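Local coordinates for general Secretion Pathway Protein (Vibrio vulnificus, PDB 4G54) that probably binds peptidoglycan as a periplasmic domain of the EpsAB fusion protein of the type II secretion system, at residues 18-30 against 80-93. Sequence-based numbering, arbitrary orientation.
Sequences WLGESAVARMTTR and LLTLQHEGQRAYVV
Trp18 lays its indole across the hairpin of strands 80-85 and 88-93 near the type I' turn, with one face over CB of His85, a CH-pi contact in which that carbon lies 3.7 Å from the centroid of the six-membered ring. Ala25 sets its CB over the centre of the opposite indole face, and this methyl also meets CB of Ala90 at 3.5 Å. Farther along, Val24 CG1 packs on Leu83 CD1 at 3.9 Å, beside Leu104 of the next strand.

The backbone N of Tyr91 donates to Met27 O (2.9 Å, N-H...O angle 140°), and one water joins Val24 O, Met27 N and Tyr91 O. Arg30 lies with CB over the phenol face, 4.2 Å from the ring centroid; its chi1 of -168°, CG anti to the backbone N, carries CG on toward Leu80 CD2. Arg89 NE and NH2 both donate to Tyr91 OH, the latter at 2.9 Å, which should limit the swing of the ring. Glu125 OE2, on strand 125-131 beside strand 80-85, forms salt bridges with Arg30 NH1 and Arg89 NH2, and Arg30 NH1 also hydrogen-bonds Thr127 OG1. Both arginines gather round this carboxylate, which probably accounts for their NH2 atoms lying 3.4 Å apart. An apolar end built on the sandwiched indole and a charged end probably held by the shared carboxylate thus tie the segment to the sheet.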
loop_
_atom_site.group_PDB
_atom_site.type_symbol
_atom_site.label_atom_id
_atom_site.label_comp_id
_atom_site.label_asym_id
_atom_site.label_seq_id
_atom_site.Cartn_x
_atom_site.Cartn_y
_atom_site.Cartn_z
ATOM N N TRP A 18 6.735 19.601 -20.275
ATOM C CA TRP A 18 6.414 19.054 -18.891
ATOM C C TRP A 18 7.246 19.813 -17.845
ATOM O O TRP A 18 7.923 19.223 -16.979
ATOM C CB TRP A 18 6.645 17.523 -18.825
ATOM C CG TRP A 18 5.396 16.794 -19.200
ATOM C CD1 TRP A 18 5.044 16.344 -20.454
ATOM C CD2 TRP A 18 4.288 16.509 -18.349
ATOM N NE1 TRP A 18 3.793 15.770 -20.420
ATOM C CE2 TRP A 18 3.305 15.862 -19.142
ATOM C CE3 TRP A 18 4.040 16.695 -16.979
ATOM C CZ2 TRP A 18 2.095 15.424 -18.618
ATOM C CZ3 TRP A 18 2.828 16.251 -16.458
ATOM C CH2 TRP A 18 1.880 15.606 -17.273
ATOM N N LEU A 19 7.180 21.146 -17.964
ATOM C CA LEU A 19 8.241 22.033 -17.478
ATOM C C LEU A 19 9.546 21.514 -18.092
ATOM O O LEU A 19 9.609 21.382 -19.334
ATOM C CB LEU A 19 8.264 22.163 -15.953
ATOM C CG LEU A 19 7.449 23.332 -15.419
ATOM C CD1 LEU A 19 6.139 22.880 -14.754
ATOM C CD2 LEU A 19 8.313 24.161 -14.426
ATOM N N GLY A 20 10.566 21.204 -17.281
ATOM C CA GLY A 20 11.806 20.610 -17.836
ATOM C C GLY A 20 11.917 19.082 -17.819
ATOM O O GLY A 20 12.858 18.518 -18.373
ATOM N N GLU A 21 10.970 18.383 -17.191
ATOM C CA GLU A 21 11.172 16.937 -17.010
ATOM C C GLU A 21 10.169 16.008 -17.741
ATOM O O GLU A 21 9.300 15.362 -17.120
ATOM C CB GLU A 21 11.346 16.571 -15.513
ATOM C CG GLU A 21 12.516 17.300 -14.764
ATOM C CD GLU A 21 12.055 18.587 -14.114
ATOM O OE1 GLU A 21 10.826 18.724 -13.962
ATOM O OE2 GLU A 21 12.890 19.458 -13.756
ATOM N N SER A 22 10.320 15.914 -19.065
ATOM C CA SER A 22 9.473 14.993 -19.847
ATOM C C SER A 22 9.666 13.475 -19.463
ATOM O O SER A 22 8.758 12.679 -19.659
ATOM C CB SER A 22 9.567 15.267 -21.371
ATOM O OG SER A 22 10.744 14.724 -21.960
ATOM N N ALA A 23 10.837 13.099 -18.934
ATOM C CA ALA A 23 11.075 11.703 -18.488
ATOM C C ALA A 23 10.072 11.271 -17.415
ATOM O O ALA A 23 9.759 10.066 -17.346
ATOM C CB ALA A 23 12.455 11.543 -17.936
ATOM N N VAL A 24 9.611 12.208 -16.574
ATOM C CA VAL A 24 8.716 11.810 -15.468
ATOM C C VAL A 24 7.398 11.382 -15.956
ATOM O O VAL A 24 6.678 10.669 -15.220
ATOM C CB VAL A 24 8.315 12.940 -14.488
ATOM C CG1 VAL A 24 8.540 12.497 -13.033
ATOM C CG2 VAL A 24 8.836 14.269 -14.848
ATOM N N ALA A 25 7.025 11.880 -17.135
ATOM C CA ALA A 25 5.696 11.717 -17.725
ATOM C C ALA A 25 5.609 10.592 -18.741
ATOM O O ALA A 25 4.800 10.654 -19.673
ATOM C CB ALA A 25 5.275 13.021 -18.401
ATOM N N ARG A 26 6.454 9.572 -18.600
ATOM C CA ARG A 26 6.395 8.435 -19.483
ATOM C C ARG A 26 5.046 7.633 -19.551
ATOM O O ARG A 26 4.615 7.236 -20.641
ATOM C CB ARG A 26 7.518 7.479 -19.081
ATOM C CG ARG A 26 7.487 6.279 -19.915
ATOM C CD ARG A 26 8.728 5.420 -19.785
ATOM N NE ARG A 26 8.486 4.163 -20.484
ATOM C CZ ARG A 26 7.708 3.169 -20.025
ATOM N NH1 ARG A 26 7.115 3.242 -18.831
ATOM N NH2 ARG A 26 7.546 2.078 -20.774
ATOM N N MET A 27 4.474 7.314 -18.383
ATOM C CA MET A 27 3.289 6.472 -18.304
ATOM C C MET A 27 2.108 7.390 -18.408
ATOM O O MET A 27 1.923 8.342 -17.604
ATOM C CB MET A 27 3.230 5.723 -16.955
ATOM C CG MET A 27 4.369 4.715 -16.885
ATOM S SD MET A 27 4.361 3.566 -15.504
ATOM C CE MET A 27 4.588 4.690 -14.091
ATOM N N THR A 28 1.273 7.133 -19.390
ATOM C CA THR A 28 0.244 8.106 -19.730
ATOM C C THR A 28 -1.177 7.726 -19.337
ATOM O O THR A 28 -2.096 8.522 -19.515
ATOM C CB THR A 28 0.278 8.393 -21.265
ATOM O OG1 THR A 28 0.019 7.156 -21.928
ATOM C CG2 THR A 28 1.651 8.863 -21.659
ATOM N N THR A 29 -1.360 6.540 -18.756
ATOM C CA THR A 29 -2.658 6.149 -18.245
ATOM C C THR A 29 -2.492 5.594 -16.879
ATOM O O THR A 29 -1.397 5.078 -16.523
ATOM C CB THR A 29 -3.352 5.053 -19.074
ATOM O OG1 THR A 29 -2.633 3.820 -18.955
ATOM C CG2 THR A 29 -3.415 5.425 -20.543
ATOM N N ARG A 30 -3.595 5.677 -16.129
ATOM C CA ARG A 30 -3.594 5.181 -14.751
ATOM C C ARG A 30 -3.333 3.670 -14.765
ATOM O O ARG A 30 -2.624 3.173 -13.924
ATOM C CB ARG A 30 -4.876 5.539 -14.053
ATOM C CG ARG A 30 -4.737 5.275 -12.525
ATOM C CD ARG A 30 -6.007 5.430 -11.682
ATOM N NE ARG A 30 -6.916 6.481 -12.108
ATOM C CZ ARG A 30 -6.863 7.726 -11.704
ATOM N NH1 ARG A 30 -5.955 8.115 -10.805
ATOM N NH2 ARG A 30 -7.764 8.626 -12.191
ATOM N N LEU A 80 0.822 5.796 -6.502
ATOM C CA LEU A 80 0.952 6.307 -7.899
ATOM C C LEU A 80 0.525 7.793 -7.890
ATOM O O LEU A 80 -0.592 8.083 -7.371
ATOM C CB LEU A 80 0.029 5.509 -8.825
ATOM C CG LEU A 80 0.167 5.897 -10.332
ATOM C CD1 LEU A 80 1.539 5.354 -10.902
ATOM C CD2 LEU A 80 -1.017 5.214 -11.072
ATOM N N LEU A 81 1.422 8.680 -8.356
ATOM C CA LEU A 81 1.105 10.119 -8.331
ATOM C C LEU A 81 0.524 10.468 -9.705
ATOM O O LEU A 81 1.053 10.073 -10.742
ATOM C CB LEU A 81 2.377 10.970 -8.127
ATOM C CG LEU A 81 3.137 10.631 -6.847
ATOM C CD1 LEU A 81 4.280 11.663 -6.749
ATOM C CD2 LEU A 81 2.239 10.662 -5.626
ATOM N N THR A 82 -0.535 11.271 -9.752
ATOM C CA THR A 82 -1.030 11.831 -11.010
ATOM C C THR A 82 -0.306 13.141 -11.194
ATOM O O THR A 82 -0.453 14.077 -10.336
ATOM C CB THR A 82 -2.572 12.049 -10.947
ATOM O OG1 THR A 82 -3.254 10.787 -10.687
ATOM C CG2 THR A 82 -3.099 12.620 -12.322
ATOM N N LEU A 83 0.373 13.286 -12.336
ATOM C CA LEU A 83 1.024 14.581 -12.668
ATOM C C LEU A 83 0.155 15.299 -13.719
ATOM O O LEU A 83 -0.467 14.648 -14.574
ATOM C CB LEU A 83 2.432 14.335 -13.168
ATOM C CG LEU A 83 3.369 13.555 -12.203
ATOM C CD1 LEU A 83 4.811 13.555 -12.775
ATOM C CD2 LEU A 83 3.324 14.163 -10.816
ATOM N N GLN A 84 0.050 16.626 -13.618
ATOM C CA GLN A 84 -0.818 17.363 -14.548
ATOM C C GLN A 84 0.041 18.529 -15.047
ATOM O O GLN A 84 0.773 19.136 -14.263
ATOM C CB GLN A 84 -2.194 17.812 -13.916
ATOM C CG GLN A 84 -2.648 17.006 -12.604
ATOM C CD GLN A 84 -4.188 16.820 -12.291
ATOM O OE1 GLN A 84 -5.067 17.264 -13.068
ATOM N NE2 GLN A 84 -4.499 16.121 -11.124
ATOM N N HIS A 85 0.036 18.752 -16.367
ATOM C CA HIS A 85 0.742 19.905 -16.958
ATOM C C HIS A 85 0.023 20.335 -18.216
ATOM O O HIS A 85 -0.042 19.598 -19.220
ATOM C CB HIS A 85 2.221 19.638 -17.242
ATOM C CG HIS A 85 2.930 20.803 -17.863
ATOM N ND1 HIS A 85 3.155 21.984 -17.179
ATOM C CD2 HIS A 85 3.447 20.973 -19.106
ATOM C CE1 HIS A 85 3.781 22.833 -17.980
ATOM N NE2 HIS A 85 3.979 22.241 -19.150
ATOM N N GLU A 86 -0.485 21.575 -18.129
ATOM C CA GLU A 86 -1.296 22.196 -19.156
ATOM C C GLU A 86 -2.215 21.243 -19.959
ATOM O O GLU A 86 -2.062 21.072 -21.184
ATOM C CB GLU A 86 -0.425 23.144 -20.005
ATOM C CG GLU A 86 0.737 22.531 -20.782
ATOM C CD GLU A 86 1.451 23.566 -21.645
ATOM O OE1 GLU A 86 1.115 23.652 -22.858
ATOM O OE2 GLU A 86 2.312 24.327 -21.104
ATOM N N GLY A 87 -3.175 20.633 -19.248
ATOM C CA GLY A 87 -4.198 19.789 -19.874
ATOM C C GLY A 87 -3.751 18.372 -20.165
ATOM O O GLY A 87 -4.533 17.559 -20.683
ATOM N N GLN A 88 -2.503 18.055 -19.848
ATOM C CA GLN A 88 -2.032 16.666 -19.991
ATOM C C GLN A 88 -1.935 15.979 -18.628
ATOM O O GLN A 88 -1.692 16.667 -17.616
ATOM C CB GLN A 88 -0.666 16.639 -20.657
ATOM C CG GLN A 88 -0.649 17.402 -21.947
ATOM C CD GLN A 88 -0.058 16.562 -23.027
ATOM O OE1 GLN A 88 -0.777 15.845 -23.730
ATOM N NE2 GLN A 88 1.270 16.592 -23.137
ATOM N N ARG A 89 -2.169 14.657 -18.609
ATOM C CA ARG A 89 -1.898 13.857 -17.377
ATOM C C ARG A 89 -0.820 12.807 -17.638
ATOM O O ARG A 89 -0.665 12.292 -18.768
ATOM C CB ARG A 89 -3.162 13.173 -16.779
ATOM C CG ARG A 89 -4.171 14.197 -16.211
ATOM C CD ARG A 89 -5.600 13.705 -16.287
ATOM N NE ARG A 89 -5.786 12.566 -15.402
ATOM C CZ ARG A 89 -6.177 12.623 -14.120
ATOM N NH1 ARG A 89 -6.461 13.798 -13.543
ATOM N NH2 ARG A 89 -6.290 11.468 -13.418
ATOM N N ALA A 90 -0.096 12.483 -16.590
ATOM C CA ALA A 90 0.884 11.410 -16.593
ATOM C C ALA A 90 0.953 10.865 -15.199
ATOM O O ALA A 90 0.338 11.426 -14.244
ATOM C CB ALA A 90 2.265 11.886 -17.015
ATOM N N TYR A 91 1.573 9.704 -15.057
ATOM C CA TYR A 91 1.438 8.943 -13.791
ATOM C C TYR A 91 2.845 8.427 -13.461
ATOM O O TYR A 91 3.518 7.933 -14.322
ATOM C CB TYR A 91 0.487 7.725 -14.004
ATOM C CG TYR A 91 -0.915 8.192 -14.293
ATOM C CD1 TYR A 91 -1.336 8.468 -15.615
ATOM C CD2 TYR A 91 -1.806 8.427 -13.222
ATOM C CE1 TYR A 91 -2.598 8.962 -15.850
ATOM C CE2 TYR A 91 -3.126 8.908 -13.446
ATOM C CZ TYR A 91 -3.515 9.163 -14.783
ATOM O OH TYR A 91 -4.759 9.629 -15.088
ATOM N N VAL A 92 3.261 8.562 -12.200
ATOM C CA VAL A 92 4.604 8.114 -11.806
ATOM C C VAL A 92 4.508 7.460 -10.413
ATOM O O VAL A 92 3.638 7.804 -9.624
ATOM C CB VAL A 92 5.604 9.322 -11.820
ATOM C CG1 VAL A 92 5.307 10.356 -10.696
ATOM C CG2 VAL A 92 6.980 8.839 -11.755
ATOM N N VAL A 93 5.299 6.419 -10.187
ATOM C CA VAL A 93 5.303 5.772 -8.887
ATOM C C VAL A 93 6.140 6.534 -7.917
ATOM O O VAL A 93 7.310 6.848 -8.192
ATOM C CB VAL A 93 5.743 4.286 -8.981
ATOM C CG1 VAL A 93 5.991 3.704 -7.581
ATOM C CG2 VAL A 93 4.657 3.490 -9.754
HETATM O O HOH W 1 5.829 8.134 -15.899
HETATM O O HOH W 2 -2.921 10.919 -20.101
HETATM O O HOH W 3 -5.851 7.324 -17.176
#